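PDB 4MU6: kinectin 1 (Kinesin receptor) from Legionella pneumophila, which is an effector protein of unknown molecular function, probably membrane-bound through a transmembrane helix, represented here by its largely helical N-terminal coiled-coil domain. Local coordinates for residues Q115-E118 / L119-L122; E170-I173 / Q174-F177; L176-Q179 / E180-K184; T277-S280 / Q281-D284. All coordinates share one frame; numbering follows the deposited sequence.

Contact 1: Q115-E118 / L119-L122; sequences QQTE and LRLL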
loop_
_atom_site.group_PDB
_atom_site.type_symbol
_atom_site.label_atom_id
_atom_site.label_comp_id
_atom_site.label_asym_id
_atom_site.label_seq_id
_atom_site.Cartn_x
_atom_site.Cartn_y
_atom_site.Cartn_z
ATOM N N GLN A 115 57.439 -15.104 -20.860
ATOM C CA GLN A 115 58.292 -13.966 -20.538
ATOM C C GLN A 115 59.524 -14.420 -19.767
ATOM O O GLN A 115 60.640 -13.929 -20.002
ATOM C CB GLN A 115 57.530 -12.931 -19.705
ATOM C CG GLN A 115 56.368 -12.247 -20.431
ATOM C CD GLN A 115 56.787 -11.529 -21.703
ATOM O OE1 GLN A 115 57.788 -10.808 -21.728
ATOM N NE2 GLN A 115 56.022 -11.731 -22.775
ATOM N N GLN A 116 59.318 -15.350 -18.837
ATOM C CA GLN A 116 60.407 -15.809 -17.979
ATOM C C GLN A 116 61.460 -16.583 -18.756
ATOM O O GLN A 116 62.655 -16.456 -18.503
ATOM C CB GLN A 116 59.861 -16.634 -16.825
ATOM C CG GLN A 116 59.416 -15.757 -15.673
ATOM C CD GLN A 116 58.667 -16.521 -14.624
ATOM O OE1 GLN A 116 58.259 -17.660 -14.845
ATOM N NE2 GLN A 116 58.474 -15.901 -13.463
ATOM N N THR A 117 61.000 -17.367 -19.714
ATOM C CA THR A 117 61.874 -18.095 -20.613
ATOM C C THR A 117 62.716 -17.130 -21.427
ATOM O O THR A 117 63.937 -17.270 -21.507
ATOM C CB THR A 117 61.042 -18.979 -21.543
ATOM O OG1 THR A 117 60.487 -20.052 -20.771
ATOM C CG2 THR A 117 61.891 -19.533 -22.673
ATOM N N GLU A 118 62.068 -16.136 -22.022
ATOM C CA GLU A 118 62.810 -15.105 -22.737
ATOM C C GLU A 118 63.744 -14.344 -21.792
ATOM O O GLU A 118 64.858 -13.970 -22.173
ATOM C CB GLU A 118 61.856 -14.131 -23.440
ATOM C CG GLU A 118 60.941 -14.780 -24.479
ATOM C CD GLU A 118 61.630 -15.060 -25.812
ATOM O OE1 GLU A 118 62.883 -15.051 -25.868
ATOM O OE2 GLU A 118 60.907 -15.286 -26.812
ATOM N N LEU A 119 63.296 -14.112 -20.562
ATOM C CA LEU A 119 64.119 -13.381 -19.599
ATOM C C LEU A 119 65.370 -14.197 -19.248
ATOM O O LEU A 119 66.462 -13.648 -19.076
ATOM C CB LEU A 119 63.316 -13.059 -18.341
ATOM C CG LEU A 119 64.059 -12.409 -17.179
ATOM C CD1 LEU A 119 64.812 -11.155 -17.626
ATOM C CD2 LEU A 119 63.071 -12.094 -16.067
ATOM N N ARG A 120 65.199 -15.514 -19.164
ATOM C CA ARG A 120 66.293 -16.420 -18.829
ATOM C C ARG A 120 67.357 -16.456 -19.920
ATOM O O ARG A 120 68.551 -16.464 -19.636
ATOM C CB ARG A 120 65.760 -17.830 -18.567
ATOM C CG ARG A 120 65.915 -18.291 -17.121
ATOM C CD ARG A 120 65.386 -19.707 -16.913
ATOM N NE ARG A 120 63.929 -19.771 -16.924
ATOM C CZ ARG A 120 63.204 -20.349 -17.881
ATOM N NH1 ARG A 120 63.798 -20.923 -18.923
ATOM N NH2 ARG A 120 61.879 -20.355 -17.796
ATOM N N LEU A 121 66.914 -16.503 -21.167
ATOM C CA LEU A 121 67.817 -16.413 -22.301
ATOM C C LEU A 121 68.579 -15.074 -22.309
ATOM O O LEU A 121 69.768 -15.039 -22.612
ATOM C CB LEU A 121 67.026 -16.601 -23.597
ATOM C CG LEU A 121 67.779 -16.558 -24.919
ATOM C CD1 LEU A 121 68.744 -17.722 -25.044
ATOM C CD2 LEU A 121 66.773 -16.538 -26.068
ATOM N N LEU A 122 67.903 -13.977 -21.970
ATOM C CA LEU A 122 68.577 -12.683 -21.905
ATOM C C LEU A 122 69.688 -12.668 -20.849
ATOM O O LEU A 122 70.753 -12.081 -21.079
ATOM C CB LEU A 122 67.598 -11.546 -21.637
ATOM C CG LEU A 122 66.603 -11.190 -22.741
ATOM C CD1 LEU A 122 65.632 -10.180 -22.196
ATOM C CD2 LEU A 122 67.314 -10.645 -23.985
#
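Arg120 folds its side chain back over Thr117, one turn earlier on the same helix, and lays one face of its guanidinium group over backbone. Thr117 CA sits 3.4 Å above that plane and Gln116 O 3.7 Å above it, both displaced toward the rim of the group. The chain bends at its third torsion (chi3 -74°), and this turns the flat group back along the helix, over Thr117. The one polar link between the two side chains is weak: Arg120 NH2 donates to Thr117 OG1 over 3.3 Å at 134°. That hydroxyl is engaged more firmly with Ser113 O, the usual i to i-4 bond by which a threonine hydroxyl is satisfied within its own helix.

Backbone bonds of the i to i+4 kind run through all eight residues, from Leu119 N to Gln115 O (2.7 Å) as far as Leu122 N to Glu118 O (3.1 Å). The stretch belongs to helix 108-127, which packs against helix 158-217 in the coiled-coil domain; Gln115 and Leu122 reach that partner, and Gln115 OE1 accepts a hydrogen bond from Arg169.

Two leucines make van der Waals contact with oxygens of Glu118. Leu121 runs beside Glu118 in the same direction, with Leu121 CD2 4.2 Å from Glu118 OE1. Leu122, its CG placed beside its own backbone N (chi1 -69°), brings that atom within 3.3 Å of Glu118 O.

Contact 2: E170-I173 / Q174-F177; sequences EIKI and QSLF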
loop_
_atom_site.group_PDB
_atom_site.type_symbol
_atom_site.label_atom_id
_atom_site.label_comp_id
_atom_site.label_asym_id
_atom_site.label_seq_id
_atom_site.Cartn_x
_atom_site.Cartn_y
_atom_site.Cartn_z
ATOM N N GLU A 170 61.056 -7.729 -17.229
ATOM C CA GLU A 170 60.696 -7.725 -15.809
ATOM C C GLU A 170 59.469 -6.874 -15.508
ATOM O O GLU A 170 58.648 -7.231 -14.658
ATOM C CB GLU A 170 61.873 -7.259 -14.948
ATOM C CG GLU A 170 63.054 -8.211 -14.942
ATOM C CD GLU A 170 64.077 -7.866 -13.869
ATOM O OE1 GLU A 170 64.758 -6.817 -13.993
ATOM O OE2 GLU A 170 64.202 -8.651 -12.900
ATOM N N ILE A 171 59.350 -5.742 -16.188
ATOM C CA ILE A 171 58.169 -4.900 -16.034
ATOM C C ILE A 171 56.950 -5.647 -16.572
ATOM O O ILE A 171 55.857 -5.592 -15.995
ATOM C CB ILE A 171 58.343 -3.530 -16.737
ATOM C CG1 ILE A 171 59.351 -2.659 -15.968
ATOM C CG2 ILE A 171 57.001 -2.805 -16.847
ATOM C CD1 ILE A 171 59.821 -1.389 -16.702
ATOM N N LYS A 172 57.140 -6.361 -17.678
ATOM C CA LYS A 172 56.032 -7.082 -18.282
ATOM C C LYS A 172 55.537 -8.163 -17.322
ATOM O O LYS A 172 54.337 -8.337 -17.140
ATOM C CB LYS A 172 56.424 -7.675 -19.637
ATOM C CG LYS A 172 55.332 -8.531 -20.297
ATOM C CD LYS A 172 54.001 -7.782 -20.428
ATOM C CE LYS A 172 53.002 -8.614 -21.216
ATOM N NZ LYS A 172 51.661 -7.986 -21.343
ATOM N N ILE A 173 56.476 -8.855 -16.686
ATOM C CA ILE A 173 56.133 -9.919 -15.757
ATOM C C ILE A 173 55.437 -9.355 -14.522
ATOM O O ILE A 173 54.466 -9.936 -14.026
ATOM C CB ILE A 173 57.388 -10.731 -15.373
ATOM C CG1 ILE A 173 57.831 -11.573 -16.570
ATOM C CG2 ILE A 173 57.135 -11.585 -14.156
ATOM C CD1 ILE A 173 59.254 -12.109 -16.472
ATOM N N GLN A 174 55.928 -8.217 -14.034
ATOM C CA GLN A 174 55.282 -7.550 -12.912
ATOM C C GLN A 174 53.849 -7.183 -13.266
ATOM O O GLN A 174 52.951 -7.315 -12.439
ATOM C CB GLN A 174 56.055 -6.303 -12.480
ATOM C CG GLN A 174 57.002 -6.547 -11.311
ATOM C CD GLN A 174 58.151 -5.537 -11.257
ATOM O OE1 GLN A 174 58.041 -4.422 -11.774
ATOM N NE2 GLN A 174 59.263 -5.935 -10.637
ATOM N N SER A 175 53.644 -6.745 -14.503
ATOM C CA SER A 175 52.339 -6.271 -14.931
ATOM C C SER A 175 51.354 -7.426 -15.038
ATOM O O SER A 175 50.184 -7.282 -14.696
ATOM C CB SER A 175 52.444 -5.547 -16.274
ATOM O OG SER A 175 52.641 -6.471 -17.329
ATOM N N LEU A 176 51.842 -8.572 -15.506
ATOM C CA LEU A 176 51.032 -9.777 -15.584
ATOM C C LEU A 176 50.558 -10.216 -14.205
ATOM O O LEU A 176 49.392 -10.577 -14.036
ATOM C CB LEU A 176 51.813 -10.896 -16.271
ATOM C CG LEU A 176 51.993 -10.675 -17.776
ATOM C CD1 LEU A 176 53.142 -11.531 -18.339
ATOM C CD2 LEU A 176 50.688 -10.966 -18.494
ATOM N N PHE A 177 51.459 -10.190 -13.225
ATOM C CA PHE A 177 51.089 -10.558 -11.859
ATOM C C PHE A 177 50.049 -9.590 -11.300
ATOM O O PHE A 177 49.141 -10.013 -10.583
ATOM C CB PHE A 177 52.306 -10.642 -10.926
ATOM C CG PHE A 177 53.041 -11.982 -10.980
ATOM C CD1 PHE A 177 52.446 -13.144 -10.501
ATOM C CD2 PHE A 177 54.333 -12.067 -11.489
ATOM C CE1 PHE A 177 53.120 -14.373 -10.549
ATOM C CE2 PHE A 177 55.018 -13.294 -11.534
ATOM C CZ PHE A 177 54.413 -14.441 -11.065
HETATM O O HOH W 1 50.595 -6.902 -19.468
#
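Ser175 turns its hydroxyl back onto the carbonyl of Lys172, three residues earlier, where OG donates to Lys172 O over a short 2.5 Å. A chi1 of 74° sets OG between the serine's own backbone N and carbonyl carbon, facing the preceding turn. Lys172 O therefore takes two bonds, the second from Leu176 N at 3.0 Å, and both donors come from the same face of the carbonyl plane. The other i to i+4 bonds of helix 158-217 continue on each side, Gln174 N to Glu170 O and Phe177 N to Ile173 O among them.

A water adds to the polar cluster by donating to Ser175 OG (3.0 Å); it also lies against Lys172 NZ, at a doubtfully short 2.4 Å. Lysine suits this place because its bent chain carries the ammonium over the serine while its methylenes do apolar work: Lys172 CE lies 4.1 Å from Leu176 CD1, the two side chains crossing at a slant.

On another side of the helix, Ile173 and Phe177 run alongside each other, pointing the same way, with Ile173 CG2 3.8 Å from Phe177 CE2. Ile173 and Leu176 are buried, branched side chains set between two helices: Ile173 packs on the aliphatic parts of Gln115 and Gln116 of helix 108-127, Leu176 on Gln111.

The serine hydroxyl thus spends its proton on Lys172 O and takes a hydrogen from the water, which bridges it to the lysine ammonium.

Contact 3: L176-Q179 / E180-K184; sequences LFEQ and EVNNK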
loop_
_atom_site.group_PDB
_atom_site.type_symbol
_atom_site.label_atom_id
_atom_site.label_comp_id
_atom_site.label_asym_id
_atom_site.label_seq_id
_atom_site.Cartn_x
_atom_site.Cartn_y
_atom_site.Cartn_z
ATOM N N LEU A 176 51.842 -8.572 -15.506
ATOM C CA LEU A 176 51.032 -9.777 -15.584
ATOM C C LEU A 176 50.558 -10.216 -14.205
ATOM O O LEU A 176 49.392 -10.577 -14.036
ATOM C CB LEU A 176 51.813 -10.896 -16.271
ATOM C CG LEU A 176 51.993 -10.675 -17.776
ATOM C CD1 LEU A 176 53.142 -11.531 -18.339
ATOM C CD2 LEU A 176 50.688 -10.966 -18.494
ATOM N N PHE A 177 51.459 -10.190 -13.225
ATOM C CA PHE A 177 51.089 -10.558 -11.859
ATOM C C PHE A 177 50.049 -9.590 -11.300
ATOM O O PHE A 177 49.141 -10.013 -10.583
ATOM C CB PHE A 177 52.306 -10.642 -10.926
ATOM C CG PHE A 177 53.041 -11.982 -10.980
ATOM C CD1 PHE A 177 52.446 -13.144 -10.501
ATOM C CD2 PHE A 177 54.333 -12.067 -11.489
ATOM C CE1 PHE A 177 53.120 -14.373 -10.549
ATOM C CE2 PHE A 177 55.018 -13.294 -11.534
ATOM C CZ PHE A 177 54.413 -14.441 -11.065
ATOM N N GLU A 178 50.186 -8.301 -11.622
ATOM C CA GLU A 178 49.173 -7.315 -11.249
ATOM C C GLU A 178 47.862 -7.537 -12.008
ATOM O O GLU A 178 46.770 -7.345 -11.462
ATOM C CB GLU A 178 49.668 -5.895 -11.507
ATOM C CG GLU A 178 48.752 -4.844 -10.913
ATOM C CD GLU A 178 49.194 -3.421 -11.212
ATOM O OE1 GLU A 178 50.294 -3.246 -11.782
ATOM O OE2 GLU A 178 48.433 -2.483 -10.873
ATOM N N GLN A 179 47.975 -7.928 -13.274
ATOM C CA GLN A 179 46.801 -8.215 -14.084
ATOM C C GLN A 179 46.029 -9.359 -13.440
ATOM O O GLN A 179 44.787 -9.334 -13.353
ATOM C CB GLN A 179 47.206 -8.597 -15.509
ATOM C CG GLN A 179 46.028 -8.754 -16.460
ATOM C CD GLN A 179 45.371 -7.417 -16.794
ATOM O OE1 GLN A 179 46.028 -6.497 -17.280
ATOM N NE2 GLN A 179 44.071 -7.308 -16.530
ATOM N N GLU A 180 46.774 -10.355 -12.967
ATOM C CA GLU A 180 46.164 -11.532 -12.361
ATOM C C GLU A 180 45.338 -11.200 -11.116
ATOM O O GLU A 180 44.156 -11.539 -11.028
ATOM C CB GLU A 180 47.229 -12.576 -12.026
ATOM C CG GLU A 180 46.674 -13.850 -11.405
ATOM C CD GLU A 180 47.732 -14.945 -11.272
ATOM O OE1 GLU A 180 48.701 -14.751 -10.505
ATOM O OE2 GLU A 180 47.596 -15.994 -11.942
ATOM N N VAL A 181 45.955 -10.539 -10.147
ATOM C CA VAL A 181 45.240 -10.225 -8.920
ATOM C C VAL A 181 44.060 -9.265 -9.184
ATOM O O VAL A 181 43.001 -9.412 -8.580
ATOM C CB VAL A 181 46.189 -9.662 -7.850
ATOM C CG1 VAL A 181 47.097 -8.640 -8.464
ATOM C CG2 VAL A 181 45.414 -9.056 -6.701
ATOM N N ASN A 182 44.232 -8.309 -10.093
ATOM C CA ASN A 182 43.134 -7.407 -10.461
ATOM C C ASN A 182 41.930 -8.105 -11.081
ATOM O O ASN A 182 40.778 -7.788 -10.758
ATOM C CB ASN A 182 43.617 -6.285 -11.376
ATOM C CG ASN A 182 44.359 -5.220 -10.616
ATOM O OD1 ASN A 182 44.256 -5.155 -9.396
ATOM N ND2 ASN A 182 45.108 -4.382 -11.321
ATOM N N ASN A 183 42.189 -9.035 -11.988
ATOM C CA ASN A 183 41.101 -9.814 -12.554
ATOM C C ASN A 183 40.432 -10.651 -11.480
ATOM O O ASN A 183 39.222 -10.837 -11.492
ATOM C CB ASN A 183 41.570 -10.672 -13.726
ATOM C CG ASN A 183 41.894 -9.843 -14.944
ATOM O OD1 ASN A 183 42.001 -8.616 -14.856
ATOM N ND2 ASN A 183 42.064 -10.506 -16.091
ATOM N N LYS A 184 41.207 -11.135 -10.521
ATOM C CA LYS A 184 40.588 -11.887 -9.442
ATOM C C LYS A 184 39.680 -11.016 -8.581
ATOM O O LYS A 184 38.598 -11.450 -8.206
ATOM C CB LYS A 184 41.614 -12.640 -8.609
ATOM C CG LYS A 184 41.923 -14.012 -9.185
ATOM C CD LYS A 184 42.658 -14.876 -8.179
ATOM C CE LYS A 184 44.141 -14.743 -8.331
ATOM N NZ LYS A 184 44.859 -15.486 -7.259
HETATM O O HOH W 2 49.150 -12.520 -9.501
#
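Gln179 and Asn183 join their amides one turn apart on the side of helix 158-217 that faces other helices. Gln179 NE2 donates to Asn183 OD1 at 3.0 Å, with an N-H...O angle of 144°. The acceptor lies close to the glutamine's amide plane, although the two amide planes are 69° apart. A bend at the second torsion of Gln179 (chi2 71°) brings its amide round to this neighbour. Asn183 is buried, and its ND2 donates to Glu104 OE1 of helix 43-105. Leu176 packs nearby on Ile112 and Gln115 of helix 108-127.

The outer side is looser and wetter. A water at the edge of the Phe177 ring, in its plane, donates to Phe177 O (2.7 Å) and, over a short 2.5 Å, to Glu180 OE1. The ring itself stays 4.1 Å from that oxygen, measured from Phe177 CD1. Glu178 CG and Asn182 ND2 approach only to 3.7 Å, yet even here Val181 CG1 presses to 3.2 Å from Phe177 O.

Bonds to Gln179 and Glu104 use both ends of the buried Asn183 amide and so fix its rotation, whereas the Glu180 carboxylate, at the margin of the interface where its side chain touches Leu105 of helix 43-105, is served by water.

Contact 4: T277-S280 / Q281-D284; sequences TLSS and QEVD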
loop_
_atom_site.group_PDB
_atom_site.type_symbol
_atom_site.label_atom_id
_atom_site.label_comp_id
_atom_site.label_asym_id
_atom_site.label_seq_id
_atom_site.Cartn_x
_atom_site.Cartn_y
_atom_site.Cartn_z
ATOM N N THR A 277 -55.082 2.651 14.709
ATOM C CA THR A 277 -56.107 1.920 15.450
ATOM C C THR A 277 -56.509 2.653 16.733
ATOM O O THR A 277 -57.084 2.070 17.664
ATOM C CB THR A 277 -55.633 0.485 15.780
ATOM O OG1 THR A 277 -54.271 0.519 16.224
ATOM C CG2 THR A 277 -55.712 -0.391 14.543
ATOM N N LEU A 278 -56.216 3.946 16.774
ATOM C CA LEU A 278 -56.508 4.729 17.956
ATOM C C LEU A 278 -57.951 5.222 17.917
ATOM O O LEU A 278 -58.465 5.575 16.855
ATOM C CB LEU A 278 -55.536 5.903 18.063
ATOM C CG LEU A 278 -54.049 5.548 18.174
ATOM C CD1 LEU A 278 -53.197 6.732 17.764
ATOM C CD2 LEU A 278 -53.688 5.100 19.587
ATOM N N SER A 279 -58.606 5.238 19.075
ATOM C CA SER A 279 -59.951 5.786 19.165
ATOM C C SER A 279 -59.916 7.311 19.067
ATOM O O SER A 279 -58.873 7.940 19.291
ATOM C CB SER A 279 -60.594 5.397 20.491
ATOM O OG SER A 279 -60.103 6.223 21.534
ATOM N N SER A 280 -61.065 7.896 18.745
ATOM C CA SER A 280 -61.197 9.342 18.642
ATOM C C SER A 280 -60.731 10.034 19.921
ATOM O O SER A 280 -60.039 11.051 19.865
ATOM C CB SER A 280 -62.647 9.707 18.321
ATOM O OG SER A 280 -62.922 11.051 18.655
ATOM N N GLN A 281 -61.090 9.472 21.071
ATOM C CA GLN A 281 -60.652 10.030 22.347
ATOM C C GLN A 281 -59.142 9.883 22.578
ATOM O O GLN A 281 -58.512 10.760 23.160
ATOM C CB GLN A 281 -61.450 9.437 23.510
ATOM C CG GLN A 281 -62.937 9.893 23.516
ATOM C CD GLN A 281 -63.658 9.567 24.822
ATOM O OE1 GLN A 281 -63.027 9.479 25.882
ATOM N NE2 GLN A 281 -64.983 9.386 24.753
ATOM N N GLU A 282 -58.575 8.777 22.113
ATOM C CA GLU A 282 -57.141 8.555 22.207
ATOM C C GLU A 282 -56.377 9.602 21.406
ATOM O O GLU A 282 -55.420 10.215 21.903
ATOM C CB GLU A 282 -56.800 7.135 21.736
ATOM C CG GLU A 282 -57.220 6.071 22.737
ATOM C CD GLU A 282 -56.856 4.655 22.313
ATOM O OE1 GLU A 282 -56.946 4.342 21.106
ATOM O OE2 GLU A 282 -56.477 3.853 23.194
ATOM N N VAL A 283 -56.814 9.805 20.165
ATOM C CA VAL A 283 -56.248 10.822 19.288
ATOM C C VAL A 283 -56.250 12.200 19.952
ATOM O O VAL A 283 -55.228 12.888 19.991
ATOM C CB VAL A 283 -57.046 10.907 17.961
ATOM C CG1 VAL A 283 -56.430 11.915 17.042
ATOM C CG2 VAL A 283 -57.068 9.556 17.284
ATOM N N ASP A 284 -57.400 12.590 20.490
ATOM C CA ASP A 284 -57.523 13.906 21.089
ATOM C C ASP A 284 -56.623 14.027 22.313
ATOM O O ASP A 284 -56.047 15.089 22.557
ATOM C CB ASP A 284 -58.972 14.213 21.452
ATOM C CG ASP A 284 -59.807 14.579 20.236
ATOM O OD1 ASP A 284 -59.217 14.827 19.155
ATOM O OD2 ASP A 284 -61.049 14.625 20.365
HETATM O O HOH W 3 -60.245 12.839 17.385
HETATM O O HOH W 4 -62.822 14.294 17.992
#
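Ser279 and Glu282 exchange reciprocal bonds at the start of a helix, a capping box in which each residue's side chain accepts from the other's backbone. Ser279 stands at the N-cap of helix 280-294, and Ser279 OG accepts from Glu282 N at 3.0 Å. In return Ser279 N donates to Glu282 OE1 at 2.8 Å and 163°, meeting that oxygen on the anti side, 22° out of the carboxylate plane. Serine suits the cap because its short side chain, with OG between its own backbone N and carbonyl carbon (chi1 79°), reaches an amide of the first turn. Glutamate has the length to come back past the cap, its chain extended beyond CG, and a negative carboxylate at the amino end of a helix is probably stabilised by the helix dipole.

Regular helical bonding starts at once, with Val283 N donating to Ser279 O at 2.9 Å, nearly in line with the carbonyl. Leu278 crosses Glu282 at about a right angle, its CD2 3.7 Å from Glu282 OE1. Separately, Leu278 CB meets Val283 CG2 at 4.0 Å, an apolar N' to N4 pair that makes a hydrophobic staple beside the capping box. On the water side, Asp284 OD1 and Ser280 O both accept from one water, which lies 2.9 Å from the former.

These residues end the loop that follows helix 227-273 and begin helix 280-294. Thr277, two residues before the cap, ties this loop to the one between helix 10-22 and helix 29-38 through a hydrogen bond from its OG1 to Glu25 O.

How the contacts relate
Contacts 1, 2 and 3 form one neighbourhood near one end of the elongated domain, while contact 4 lies on the opposite side of the chain's centre. Contacts 1 and 2 sit on helices 108-127 and 158-217, successive in the chain, with centres 13 Å apart. They meet directly: Gln115 CB is 3.4 Å from Ile173 CG1, and Leu119 CD2 is 3.8 Å from Ile173 CD1. Contacts 2 and 3 continue along one helix and share Leu176 and Phe177; Leu176 CD1 also reaches Gln115 CG of contact 1, at 3.9 Å. Contact 4 is remote, its centre about 130 Å from that of contact 1 and about 110 Å from that of contact 3.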